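PDB 2YGL: blood group a-and b-cleaving endo-beta-galactosidase from Streptococcus pneumoniae, which probably cleaves blood group A and B antigens as a family 98 glycoside hydrolase, with tandem CBM51 modules, crystallised here, that probably bind carbohydrate. Local coordinates for residues 107-112 / 147-152; 114-119 / 133-138; 101-106 / 159-164; 14-19 / 70-75. All blocks are in the same frame, centred on the assembly; numbering follows the deposited sequence.

Contact 1: residues 107-112 / 147-152; sequences EIEIDG and SLKSFA. With CA (calcium ion), chain C.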
loop_
_atom_site.group_PDB
_atom_site.type_symbol
_atom_site.label_atom_id
_atom_site.label_comp_id
_atom_site.label_asym_id
_atom_site.label_seq_id
_atom_site.Cartn_x
_atom_site.Cartn_y
_atom_site.Cartn_z
ATOM N N GLU A 107 12.367 -19.980 -15.257
ATOM C CA GLU A 107 11.074 -19.307 -15.307
ATOM C C GLU A 107 10.673 -18.711 -13.964
ATOM O O GLU A 107 11.080 -19.196 -12.906
ATOM C CB GLU A 107 9.976 -20.272 -15.764
ATOM C CG GLU A 107 10.068 -20.711 -17.215
ATOM C CD GLU A 107 9.054 -21.792 -17.564
ATOM O OE1 GLU A 107 8.414 -22.350 -16.644
ATOM O OE2 GLU A 107 8.901 -22.086 -18.769
ATOM N N ILE A 108 9.873 -17.647 -14.027
ATOM C CA ILE A 108 9.189 -17.114 -12.856
ATOM C C ILE A 108 7.690 -17.252 -13.092
ATOM O O ILE A 108 7.175 -16.856 -14.142
ATOM C CB ILE A 108 9.575 -15.640 -12.556
ATOM C CG1 ILE A 108 11.100 -15.484 -12.402
ATOM C CG2 ILE A 108 8.833 -15.116 -11.318
ATOM C CD1 ILE A 108 11.730 -16.271 -11.243
ATOM N N GLU A 109 7.008 -17.836 -12.112
ATOM C CA GLU A 109 5.589 -18.140 -12.210
ATOM C C GLU A 109 4.840 -17.506 -11.045
ATOM O O GLU A 109 5.294 -17.572 -9.900
ATOM C CB GLU A 109 5.397 -19.659 -12.204
ATOM C CG GLU A 109 3.977 -20.146 -12.438
ATOM C CD GLU A 109 3.900 -21.660 -12.557
ATOM O OE1 GLU A 109 4.512 -22.222 -13.490
ATOM O OE2 GLU A 109 3.229 -22.290 -11.714
ATOM N N ILE A 110 3.705 -16.878 -11.347
ATOM C CA ILE A 110 2.810 -16.345 -10.317
ATOM C C ILE A 110 1.411 -16.925 -10.505
ATOM O O ILE A 110 0.786 -16.730 -11.553
ATOM C CB ILE A 110 2.749 -14.793 -10.322
ATOM C CG1 ILE A 110 4.130 -14.191 -10.034
ATOM C CG2 ILE A 110 1.721 -14.292 -9.298
ATOM C CD1 ILE A 110 4.237 -12.698 -10.318
ATOM N N ASP A 111 0.944 -17.650 -9.487
ATOM C CA ASP A 111 -0.392 -18.264 -9.471
ATOM C C ASP A 111 -0.732 -19.043 -10.749
ATOM O O ASP A 111 -1.818 -18.892 -11.311
ATOM C CB ASP A 111 -1.472 -17.213 -9.167
ATOM C CG ASP A 111 -1.264 -16.524 -7.826
ATOM O OD1 ASP A 111 -0.798 -17.177 -6.867
ATOM O OD2 ASP A 111 -1.581 -15.321 -7.729
ATOM N N GLY A 112 0.208 -19.869 -11.201
ATOM C CA GLY A 112 0.006 -20.716 -12.374
ATOM C C GLY A 112 0.340 -20.066 -13.704
ATOM O O GLY A 112 0.293 -20.724 -14.745
ATOM N N SER A 147 6.733 -18.384 -7.795
ATOM C CA SER A 147 7.579 -19.564 -7.936
ATOM C C SER A 147 8.826 -19.311 -8.774
ATOM O O SER A 147 8.752 -18.764 -9.880
ATOM C CB SER A 147 6.781 -20.729 -8.525
ATOM O OG SER A 147 5.961 -21.322 -7.537
ATOM N N LEU A 148 9.966 -19.719 -8.223
ATOM C CA LEU A 148 11.252 -19.667 -8.905
ATOM C C LEU A 148 11.565 -21.052 -9.469
ATOM O O LEU A 148 11.801 -22.001 -8.715
ATOM C CB LEU A 148 12.350 -19.212 -7.934
ATOM C CG LEU A 148 12.582 -17.715 -7.674
ATOM C CD1 LEU A 148 11.308 -16.940 -7.332
ATOM C CD2 LEU A 148 13.621 -17.537 -6.574
ATOM N N LYS A 149 11.557 -21.159 -10.795
ATOM C CA LYS A 149 11.688 -22.446 -11.477
ATOM C C LYS A 149 12.954 -22.513 -12.325
ATOM O O LYS A 149 13.265 -21.574 -13.056
ATOM C CB LYS A 149 10.466 -22.705 -12.363
ATOM C CG LYS A 149 9.133 -22.726 -11.620
ATOM C CD LYS A 149 7.947 -22.613 -12.579
ATOM C CE LYS A 149 7.638 -23.930 -13.278
ATOM N NZ LYS A 149 6.573 -23.767 -14.308
ATOM N N SER A 150 13.678 -23.625 -12.225
ATOM C CA SER A 150 14.873 -23.836 -13.044
ATOM C C SER A 150 14.906 -25.233 -13.654
ATOM O O SER A 150 14.714 -26.235 -12.958
ATOM C CB SER A 150 16.158 -23.539 -12.260
ATOM O OG SER A 150 16.216 -24.272 -11.053
ATOM N N PHE A 151 15.147 -25.281 -14.962
ATOM C CA PHE A 151 15.100 -26.526 -15.727
ATOM C C PHE A 151 16.505 -26.996 -16.113
ATOM O O PHE A 151 17.216 -26.323 -16.865
ATOM C CB PHE A 151 14.205 -26.361 -16.964
ATOM C CG PHE A 151 12.738 -26.196 -16.641
ATOM C CD1 PHE A 151 12.207 -24.943 -16.337
ATOM C CD2 PHE A 151 11.883 -27.298 -16.647
ATOM C CE1 PHE A 151 10.851 -24.787 -16.037
ATOM C CE2 PHE A 151 10.523 -27.153 -16.351
ATOM C CZ PHE A 151 10.008 -25.894 -16.044
ATOM N N ALA A 152 16.888 -28.159 -15.586
ATOM C CA ALA A 152 18.241 -28.702 -15.735
ATOM C C ALA A 152 18.528 -29.295 -17.108
ATOM O O ALA A 152 19.680 -29.325 -17.542
ATOM C CB ALA A 152 18.514 -29.743 -14.654
HETATM CA CA CA C . 21.904 -29.384 -17.023
HETATM O O HOH W 1 22.070 -30.600 -18.922
HETATM O O HOH W 2 24.188 -30.030 -16.727
#

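Contact 2: residues 114-119 / 133-138; sequences VVYSSS and QFISVT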
loop_
_atom_site.group_PDB
_atom_site.type_symbol
_atom_site.label_atom_id
_atom_site.label_comp_id
_atom_site.label_asym_id
_atom_site.label_seq_id
_atom_site.Cartn_x
_atom_site.Cartn_y
_atom_site.Cartn_z
ATOM N N VAL A 114 3.107 -18.177 -16.098
ATOM C CA VAL A 114 4.503 -17.857 -16.391
ATOM C C VAL A 114 4.614 -16.362 -16.678
ATOM O O VAL A 114 4.083 -15.870 -17.677
ATOM C CB VAL A 114 5.053 -18.682 -17.587
ATOM C CG1 VAL A 114 6.467 -18.238 -17.953
ATOM C CG2 VAL A 114 5.025 -20.172 -17.270
ATOM N N VAL A 115 5.290 -15.642 -15.788
ATOM C CA VAL A 115 5.439 -14.191 -15.932
ATOM C C VAL A 115 6.811 -13.792 -16.481
ATOM O O VAL A 115 7.009 -12.657 -16.918
ATOM C CB VAL A 115 5.098 -13.424 -14.625
ATOM C CG1 VAL A 115 3.601 -13.516 -14.336
ATOM C CG2 VAL A 115 5.920 -13.934 -13.443
ATOM N N TYR A 116 7.746 -14.739 -16.452
ATOM C CA TYR A 116 9.032 -14.600 -17.125
ATOM C C TYR A 116 9.553 -15.964 -17.566
ATOM O O TYR A 116 9.450 -16.948 -16.831
ATOM C CB TYR A 116 10.075 -13.903 -16.238
ATOM C CG TYR A 116 11.479 -13.975 -16.810
ATOM C CD1 TYR A 116 12.315 -15.057 -16.525
ATOM C CD2 TYR A 116 11.960 -12.978 -17.657
ATOM C CE1 TYR A 116 13.598 -15.138 -17.062
ATOM C CE2 TYR A 116 13.241 -13.051 -18.197
ATOM C CZ TYR A 116 14.051 -14.134 -17.894
ATOM O OH TYR A 116 15.315 -14.213 -18.421
ATOM N N SER A 117 10.117 -16.004 -18.769
ATOM C CA SER A 117 10.822 -17.180 -19.261
ATOM C C SER A 117 12.097 -16.752 -19.972
ATOM O O SER A 117 12.084 -15.817 -20.774
ATOM C CB SER A 117 9.939 -17.995 -20.208
ATOM O OG SER A 117 10.622 -19.153 -20.656
ATOM N N SER A 118 13.194 -17.446 -19.676
ATOM C CA SER A 118 14.487 -17.169 -20.301
ATOM C C SER A 118 14.548 -17.628 -21.764
ATOM O O SER A 118 15.502 -17.310 -22.473
ATOM C CB SER A 118 15.623 -17.811 -19.494
ATOM O OG SER A 118 15.499 -19.224 -19.452
ATOM N N SER A 119 13.527 -18.365 -22.205
ATOM C CA SER A 119 13.453 -18.897 -23.575
ATOM C C SER A 119 13.474 -17.815 -24.648
ATOM O O SER A 119 13.995 -18.033 -25.743
ATOM C CB SER A 119 12.190 -19.740 -23.754
ATOM O OG SER A 119 12.172 -20.821 -22.848
ATOM N N GLN A 133 21.035 -12.462 -16.733
ATOM C CA GLN A 133 19.825 -11.774 -17.179
ATOM C C GLN A 133 19.127 -11.139 -15.983
ATOM O O GLN A 133 18.992 -11.769 -14.931
ATOM C CB GLN A 133 18.869 -12.738 -17.889
ATOM C CG GLN A 133 19.339 -13.213 -19.266
ATOM C CD GLN A 133 19.234 -12.139 -20.342
ATOM O OE1 GLN A 133 18.484 -11.171 -20.209
ATOM N NE2 GLN A 133 19.981 -12.316 -21.422
ATOM N N PHE A 134 18.693 -9.891 -16.151
ATOM C CA PHE A 134 17.947 -9.172 -15.120
ATOM C C PHE A 134 16.448 -9.337 -15.341
ATOM O O PHE A 134 15.945 -9.097 -16.442
ATOM C CB PHE A 134 18.329 -7.684 -15.112
ATOM C CG PHE A 134 17.578 -6.858 -14.093
ATOM C CD1 PHE A 134 17.780 -7.052 -12.728
ATOM C CD2 PHE A 134 16.685 -5.872 -14.504
ATOM C CE1 PHE A 134 17.093 -6.286 -11.787
ATOM C CE2 PHE A 134 15.992 -5.098 -13.572
ATOM C CZ PHE A 134 16.198 -5.305 -12.209
ATOM N N ILE A 135 15.749 -9.758 -14.293
ATOM C CA ILE A 135 14.302 -9.934 -14.337
ATOM C C ILE A 135 13.623 -8.817 -13.551
ATOM O O ILE A 135 14.005 -8.523 -12.413
ATOM C CB ILE A 135 13.858 -11.309 -13.753
ATOM C CG1 ILE A 135 14.535 -12.470 -14.491
ATOM C CG2 ILE A 135 12.332 -11.459 -13.808
ATOM C CD1 ILE A 135 14.337 -13.818 -13.823
ATOM N N SER A 136 12.625 -8.195 -14.171
ATOM C CA SER A 136 11.752 -7.251 -13.487
ATOM C C SER A 136 10.319 -7.470 -13.963
ATOM O O SER A 136 9.964 -7.108 -15.088
ATOM C CB SER A 136 12.201 -5.810 -13.729
ATOM O OG SER A 136 11.534 -4.923 -12.851
ATOM N N VAL A 137 9.512 -8.097 -13.111
ATOM C CA VAL A 137 8.118 -8.394 -13.441
ATOM C C VAL A 137 7.145 -7.733 -12.471
ATOM O O VAL A 137 7.429 -7.608 -11.278
ATOM C CB VAL A 137 7.831 -9.924 -13.513
ATOM C CG1 VAL A 137 8.469 -10.536 -14.752
ATOM C CG2 VAL A 137 8.291 -10.640 -12.244
ATOM N N THR A 138 5.999 -7.311 -13.001
ATOM C CA THR A 138 4.926 -6.745 -12.193
ATOM C C THR A 138 4.163 -7.870 -11.494
ATOM O O THR A 138 3.895 -8.915 -12.087
ATOM C CB THR A 138 3.952 -5.900 -13.052
ATOM O OG1 THR A 138 4.698 -5.015 -13.897
ATOM C CG2 THR A 138 3.024 -5.070 -12.173
#

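Contact 3: residues 101-106 / 159-164; sequences AVVDRI and DEVVFA. With CA (calcium ion), chain C.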
loop_
_atom_site.group_PDB
_atom_site.type_symbol
_atom_site.label_atom_id
_atom_site.label_comp_id
_atom_site.label_asym_id
_atom_site.label_seq_id
_atom_site.Cartn_x
_atom_site.Cartn_y
_atom_site.Cartn_z
ATOM N N ALA A 101 27.137 -27.606 -16.110
ATOM C CA ALA A 101 26.676 -26.209 -16.168
ATOM C C ALA A 101 25.882 -25.887 -17.446
ATOM O O ALA A 101 26.206 -24.950 -18.182
ATOM C CB ALA A 101 27.849 -25.227 -15.972
ATOM N N VAL A 102 24.846 -26.683 -17.698
ATOM C CA VAL A 102 23.973 -26.491 -18.857
ATOM C C VAL A 102 22.528 -26.433 -18.371
ATOM O O VAL A 102 21.943 -27.453 -17.998
ATOM C CB VAL A 102 24.162 -27.605 -19.923
ATOM C CG1 VAL A 102 23.181 -27.432 -21.083
ATOM C CG2 VAL A 102 25.597 -27.611 -20.447
ATOM N N VAL A 103 21.970 -25.229 -18.359
ATOM C CA VAL A 103 20.613 -25.005 -17.874
ATOM C C VAL A 103 19.714 -24.646 -19.050
ATOM O O VAL A 103 19.954 -23.662 -19.750
ATOM C CB VAL A 103 20.578 -23.904 -16.780
ATOM C CG1 VAL A 103 19.140 -23.483 -16.453
ATOM C CG2 VAL A 103 21.290 -24.394 -15.522
ATOM N N ASP A 104 18.689 -25.466 -19.265
ATOM C CA ASP A 104 17.780 -25.295 -20.394
ATOM C C ASP A 104 16.931 -24.031 -20.282
ATOM O O ASP A 104 16.793 -23.290 -21.253
ATOM C CB ASP A 104 16.878 -26.527 -20.551
ATOM C CG ASP A 104 17.567 -27.681 -21.275
ATOM O OD1 ASP A 104 18.816 -27.687 -21.380
ATOM O OD2 ASP A 104 16.847 -28.593 -21.738
ATOM N N ARG A 105 16.386 -23.779 -19.093
ATOM C CA ARG A 105 15.395 -22.725 -18.910
ATOM C C ARG A 105 15.256 -22.294 -17.449
ATOM O O ARG A 105 15.345 -23.116 -16.537
ATOM C CB ARG A 105 14.041 -23.222 -19.425
ATOM C CG ARG A 105 13.040 -22.142 -19.759
ATOM C CD ARG A 105 11.894 -22.703 -20.594
ATOM N NE ARG A 105 10.990 -23.572 -19.842
ATOM C CZ ARG A 105 10.996 -24.904 -19.898
ATOM N NH1 ARG A 105 11.862 -25.547 -20.667
ATOM N NH2 ARG A 105 10.122 -25.595 -19.185
ATOM N N ILE A 106 15.040 -20.997 -17.245
ATOM C CA ILE A 106 14.647 -20.464 -15.943
ATOM C C ILE A 106 13.343 -19.687 -16.111
ATOM O O ILE A 106 13.227 -18.843 -17.006
ATOM C CB ILE A 106 15.742 -19.555 -15.313
ATOM C CG1 ILE A 106 17.029 -20.353 -15.059
ATOM C CG2 ILE A 106 15.239 -18.928 -14.004
ATOM C CD1 ILE A 106 18.250 -19.497 -14.727
ATOM N N ASP A 159 24.745 -27.457 -12.478
ATOM C CA ASP A 159 23.666 -26.485 -12.683
ATOM C C ASP A 159 23.398 -25.628 -11.446
ATOM O O ASP A 159 22.313 -25.676 -10.861
ATOM C CB ASP A 159 22.386 -27.184 -13.137
ATOM C CG ASP A 159 22.522 -27.826 -14.502
ATOM O OD1 ASP A 159 23.533 -27.592 -15.203
ATOM O OD2 ASP A 159 21.598 -28.571 -14.882
ATOM N N GLU A 160 24.397 -24.832 -11.075
ATOM C CA GLU A 160 24.321 -23.960 -9.912
ATOM C C GLU A 160 23.564 -22.684 -10.268
ATOM O O GLU A 160 24.171 -21.631 -10.487
ATOM C CB GLU A 160 25.733 -23.623 -9.409
ATOM C CG GLU A 160 26.567 -24.830 -8.986
ATOM C CD GLU A 160 26.174 -25.372 -7.627
ATOM O OE1 GLU A 160 26.018 -24.572 -6.679
ATOM O OE2 GLU A 160 26.030 -26.605 -7.506
ATOM N N VAL A 161 22.237 -22.790 -10.343
ATOM C CA VAL A 161 21.390 -21.641 -10.653
ATOM C C VAL A 161 21.293 -20.733 -9.437
ATOM O O VAL A 161 20.966 -21.182 -8.334
ATOM C CB VAL A 161 19.970 -22.061 -11.133
ATOM C CG1 VAL A 161 19.018 -20.864 -11.167
ATOM C CG2 VAL A 161 20.040 -22.708 -12.508
ATOM N N VAL A 162 21.598 -19.456 -9.646
ATOM C CA VAL A 162 21.418 -18.453 -8.607
ATOM C C VAL A 162 20.428 -17.380 -9.025
ATOM O O VAL A 162 20.446 -16.895 -10.164
ATOM C CB VAL A 162 22.750 -17.796 -8.152
ATOM C CG1 VAL A 162 23.554 -18.756 -7.286
ATOM C CG2 VAL A 162 23.566 -17.301 -9.342
ATOM N N PHE A 163 19.549 -17.040 -8.092
ATOM C CA PHE A 163 18.667 -15.900 -8.229
ATOM C C PHE A 163 19.306 -14.785 -7.401
ATOM O O PHE A 163 18.936 -14.554 -6.248
ATOM C CB PHE A 163 17.251 -16.256 -7.747
ATOM C CG PHE A 163 16.620 -17.410 -8.500
ATOM C CD1 PHE A 163 16.883 -18.731 -8.135
ATOM C CD2 PHE A 163 15.765 -17.174 -9.576
ATOM C CE1 PHE A 163 16.304 -19.799 -8.833
ATOM C CE2 PHE A 163 15.180 -18.235 -10.278
ATOM C CZ PHE A 163 15.453 -19.549 -9.905
ATOM N N ALA A 164 20.298 -14.127 -7.999
ATOM C CA ALA A 164 21.102 -13.112 -7.321
ATOM C C ALA A 164 20.306 -11.840 -7.061
ATOM O O ALA A 164 19.613 -11.342 -7.953
ATOM C CB ALA A 164 22.358 -12.795 -8.128
HETATM CA CA CA C . 21.904 -29.384 -17.023
HETATM O O HOH W 1 22.070 -30.600 -18.922
HETATM O O HOH W 2 24.188 -30.030 -16.727
#

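Contact 4: residues 14-19 / 70-75; sequences WSSATH and VISYDI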
loop_
_atom_site.group_PDB
_atom_site.type_symbol
_atom_site.label_atom_id
_atom_site.label_comp_id
_atom_site.label_asym_id
_atom_site.label_seq_id
_atom_site.Cartn_x
_atom_site.Cartn_y
_atom_site.Cartn_z
ATOM N N TRP A 14 10.303 -19.738 2.583
ATOM C CA TRP A 14 9.650 -20.363 1.434
ATOM C C TRP A 14 8.563 -21.337 1.878
ATOM O O TRP A 14 8.682 -21.968 2.929
ATOM C CB TRP A 14 10.665 -21.050 0.500
ATOM C CG TRP A 14 11.572 -22.064 1.144
ATOM C CD1 TRP A 14 11.202 -23.214 1.785
ATOM C CD2 TRP A 14 13.006 -22.038 1.168
ATOM N NE1 TRP A 14 12.310 -23.889 2.226
ATOM C CE2 TRP A 14 13.432 -23.191 1.864
ATOM C CE3 TRP A 14 13.972 -21.145 0.683
ATOM C CZ2 TRP A 14 14.785 -23.481 2.083
ATOM C CZ3 TRP A 14 15.320 -21.433 0.903
ATOM C CH2 TRP A 14 15.710 -22.593 1.597
ATOM N N SER A 15 7.494 -21.433 1.091
ATOM C CA SER A 15 6.431 -22.404 1.355
ATOM C C SER A 15 6.911 -23.812 1.004
ATOM O O SER A 15 6.519 -24.789 1.643
ATOM C CB SER A 15 5.157 -22.049 0.584
ATOM O OG SER A 15 5.398 -21.981 -0.812
ATOM N N SER A 16 7.763 -23.896 -0.013
ATOM C CA SER A 16 8.450 -25.134 -0.379
ATOM C C SER A 16 9.693 -24.828 -1.215
ATOM O O SER A 16 9.808 -23.753 -1.817
ATOM C CB SER A 16 7.517 -26.091 -1.134
ATOM O OG SER A 16 7.066 -25.515 -2.347
ATOM N N ALA A 17 10.623 -25.776 -1.233
ATOM C CA ALA A 17 11.854 -25.641 -1.998
ATOM C C ALA A 17 12.364 -27.012 -2.418
ATOM O O ALA A 17 12.544 -27.899 -1.582
ATOM C CB ALA A 17 12.913 -24.899 -1.189
ATOM N N THR A 18 12.569 -27.187 -3.720
ATOM C CA THR A 18 13.177 -28.404 -4.247
ATOM C C THR A 18 14.400 -28.054 -5.091
ATOM O O THR A 18 14.464 -26.980 -5.699
ATOM C CB THR A 18 12.188 -29.237 -5.099
ATOM O OG1 THR A 18 11.765 -28.470 -6.233
ATOM C CG2 THR A 18 10.968 -29.666 -4.276
ATOM N N HIS A 19 15.364 -28.970 -5.115
ATOM C CA HIS A 19 16.590 -28.811 -5.891
ATOM C C HIS A 19 16.919 -30.103 -6.642
ATOM O O HIS A 19 16.309 -31.146 -6.389
ATOM C CB HIS A 19 17.759 -28.387 -4.987
ATOM C CG HIS A 19 18.047 -29.343 -3.868
ATOM N ND1 HIS A 19 18.708 -30.538 -4.059
ATOM C CD2 HIS A 19 17.775 -29.272 -2.543
ATOM C CE1 HIS A 19 18.821 -31.167 -2.902
ATOM N NE2 HIS A 19 18.266 -30.418 -1.966
ATOM N N VAL A 70 11.939 -26.112 -7.937
ATOM C CA VAL A 70 10.935 -25.088 -7.628
ATOM C C VAL A 70 11.098 -24.537 -6.209
ATOM O O VAL A 70 11.139 -25.292 -5.237
ATOM C CB VAL A 70 9.479 -25.625 -7.825
ATOM C CG1 VAL A 70 8.445 -24.615 -7.329
ATOM C CG2 VAL A 70 9.215 -25.968 -9.282
ATOM N N ILE A 71 11.195 -23.212 -6.108
ATOM C CA ILE A 71 11.196 -22.523 -4.819
ATOM C C ILE A 71 10.039 -21.518 -4.801
ATOM O O ILE A 71 10.010 -20.569 -5.596
ATOM C CB ILE A 71 12.550 -21.826 -4.536
ATOM C CG1 ILE A 71 13.703 -22.823 -4.690
ATOM C CG2 ILE A 71 12.561 -21.228 -3.130
ATOM C CD1 ILE A 71 14.972 -22.231 -5.247
ATOM N N SER A 72 9.084 -21.748 -3.903
ATOM C CA SER A 72 7.850 -20.962 -3.855
ATOM C C SER A 72 7.711 -20.160 -2.568
ATOM O O SER A 72 8.154 -20.597 -1.501
ATOM C CB SER A 72 6.633 -21.873 -4.017
ATOM O OG SER A 72 6.684 -22.568 -5.249
ATOM N N TYR A 73 7.080 -18.992 -2.681
ATOM C CA TYR A 73 6.815 -18.124 -1.536
ATOM C C TYR A 73 5.354 -17.685 -1.510
ATOM O O TYR A 73 4.772 -17.357 -2.552
ATOM C CB TYR A 73 7.720 -16.889 -1.570
ATOM C CG TYR A 73 9.197 -17.189 -1.423
ATOM C CD1 TYR A 73 9.971 -17.541 -2.529
ATOM C CD2 TYR A 73 9.823 -17.111 -0.178
ATOM C CE1 TYR A 73 11.324 -17.817 -2.403
ATOM C CE2 TYR A 73 11.181 -17.382 -0.040
ATOM C CZ TYR A 73 11.924 -17.738 -1.159
ATOM O OH TYR A 73 13.266 -18.011 -1.038
ATOM N N ASP A 74 4.773 -17.683 -0.313
ATOM C CA ASP A 74 3.422 -17.181 -0.106
ATOM C C ASP A 74 3.478 -15.669 0.045
ATOM O O ASP A 74 4.068 -15.150 0.993
ATOM C CB ASP A 74 2.779 -17.829 1.130
ATOM C CG ASP A 74 1.362 -17.322 1.404
ATOM O OD1 ASP A 74 0.745 -16.682 0.520
ATOM O OD2 ASP A 74 0.856 -17.573 2.517
ATOM N N ILE A 75 2.870 -14.968 -0.905
ATOM C CA ILE A 75 2.847 -13.507 -0.886
ATOM C C ILE A 75 1.422 -12.947 -0.735
ATOM O O ILE A 75 1.164 -11.788 -1.080
ATOM C CB ILE A 75 3.579 -12.892 -2.120
ATOM C CG1 ILE A 75 2.965 -13.388 -3.438
ATOM C CG2 ILE A 75 5.077 -13.204 -2.053
ATOM C CD1 ILE A 75 3.354 -12.575 -4.662
HETATM O O HOH W 3 8.657 -26.517 -4.241
#

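Contact 1: residues 107-112 / 147-152
Lys149 NZ is held between two carboxylates of the neighbouring strand, and the grips are unequal. Glu109 OE1 takes Lys149 NZ at 2.7 Å, on the syn side but 29° out of the carboxylate plane, whereas the bond from NZ to Glu107 OE1, at 3.3 Å, is weak. A bend in the lysine chain at chi3 (78°) places NZ between the acids. Glu107 is itself shared: its OE2 forms a salt bridge with Arg105, and its OE1 lies 3.5 Å from Phe151 CE1, the carboxylate turned 71° from the ring plane. Beneath this network runs regular antiparallel pairing. Glu107 with Lys149 and Glu109 with Ser147 are hydrogen-bonded pairs, the shortest link being Ser147 N to Glu109 O at 2.7 Å. Between them the non-hydrogen-bonded pair turns to the opposite face, where Ile108 and Leu148 lie side by side, Ile108 CD1 being 3.9 Å from Leu148 CG. Just past the strand, Ala152 O binds the calcium ion at 2.3 Å. Strand 145-151 is the middle one of a five-stranded sheet, between 69-74 and 105-110, and the Ile108-Leu148 face packs on Phe163 of strand 160-171 in the other sheet.

Contact 2: residues 114-119 / 133-138
Gln133 opens a contact between the two sheets of a beta sandwich, its CB lying 3.9 Å from Tyr116 OH. Strands 114-117 and 133-138 run nearly antiparallel at 163°, but their axes are 7.6 Å apart and no hydrogen bond joins them; the packing is carried mainly by side chains. The phenol oxygen near Gln133 is buried here and has no hydrogen-bond partner in the model. Ile135 comes next and lies over the Tyr116 ring. Its CG1 sits 3.7 Å from the ring centroid, only 7° off the normal, a textbook CH-pi contact, while Ile135 CD1 lies over the same face toward the rim, 3.6 Å from Tyr116 CE1. Tyr116 CG, anti to its own backbone N (chi1 169°), directs the ring across Ile135. Ile135 also touches Ile87 of the neighbouring strand 82-87, as does Tyr116. Val137 then meets two consecutive residues, Val115 and Tyr116. A classic beta bulge, in which both stand opposite Ile108, turns both of their side chains toward strand 133-138. Val137 uses both branches: CG2 meets Val115 CG2 at 4.2 Å, and CG1 approaches Tyr116 CB while lying 3.4 Å from the carbonyl oxygen Val115 O.

Contact 3: residues 101-106 / 159-164
Ala101 and Asp159 bring the two backbones closest, with 4.6 Å between their CA atoms; from there the segments diverge, their end-to-end directions 43° apart. Residues 101-104 lead into strand 105-110 through a classic beta bulge, Asp104 and Arg105 both facing Phe151. No backbone-to-backbone bond joins the two segments; the contact is made by the Asp159 carboxylate and by apolar side chains. That carboxylate divides its work between Val102 N and the calcium ion, which Val102 O also binds. Val102 N donates to Asp159 OD1 at 3.0 Å, nearly along the C-O axis but bent to 133° at the hydrogen. Asp159 OD2 binds the calcium ion at 2.3 Å, and Val102 O binds it at 2.2 Å. Ala152 O, His155 O and two waters complete the six ligands. Apolar packing continues the contact inward. Val103 CG2 meets Val161 CG2 at 3.7 Å, the two side chains crossing at about a right angle. Ile106 splits its branches: CD1, at the end of the CG1 branch, meets Val161 CG1 tip to tip at 3.9 Å, while CG2 slides past Phe163, touching CE2 at 3.8 Å. These side chains lie between the sheets of the sandwich. On one, strand 160-171 runs between strands 60-64 and 82-87, which add Thr63 beside Val161 and Phe163, and Ile87 beside Ile106 and Phe163.

Contact 4: residues 14-19 / 70-75
Ser15 N and Ser16 O both bond to the backbone of Ser72, fixing the short strand 16-17 antiparallel to strand 69-74 at one edge of the five-stranded sheet of the beta sandwich. Among the backbone bonds, Ser15 N reaches Ser72 O at 2.8 Å, and Ser72 N returns to Ser16 O at 3.0 Å. Further along, Thr18 N donates to Val70 O, also at 2.8 Å. A side-chain oxygen joins the backbone bonds at this end: Val70 N donates to Thr18 OG1 at 2.9 Å in a fairly straight bond, 161° at the hydrogen. A water extends the polar face, giving a proton to Val70 O and lying 2.7 Å from Ser16 OG. On that face Ser72 OG turns inward along the sheet to Ser147.

The opposite face is apolar. Ala17 and Ile71 form a non-hydrogen-bonded pair there, and Ile71 packs on Ile61 and Thr63 of strand 60-64 in the second sheet. Trp14 folds back over its own segment, its CG lodged between the backbone N and the carbonyl carbon (chi1 55°), and Ala17 CB rests 3.5 Å above the plane of the Trp14 indole, toward its rim. Trp14 CB in turn makes a CH-pi contact over the face of Tyr73, 4.0 Å from the ring centroid and 21° off its normal. The two aromatic side chains meet again where Tyr73 OH lies in the plane of the indole, at its edge, 3.6 Å from Trp14 CE3.

In the fold
From the N terminus, contact 4 closes first, bringing 70-75 back to 14-19 before any other contact opens. The remaining three are concentric: contact 3 opens at 101-106, contact 1 at 107-112 and contact 2 at 114-119, and they close in reverse order at 133-138, 147-152 and 159-164. Contacts 4 and 1 are pairings within one five-stranded sheet, joined through strands 69-74 and 145-151. Contacts 2 and 3 instead bridge the two sheets, at strands 133-138 and 160-171. Contacts 1 and 3 share strand 105-110 and the calcium ion. All four lie in the first module; the second repeats the same five-strand order.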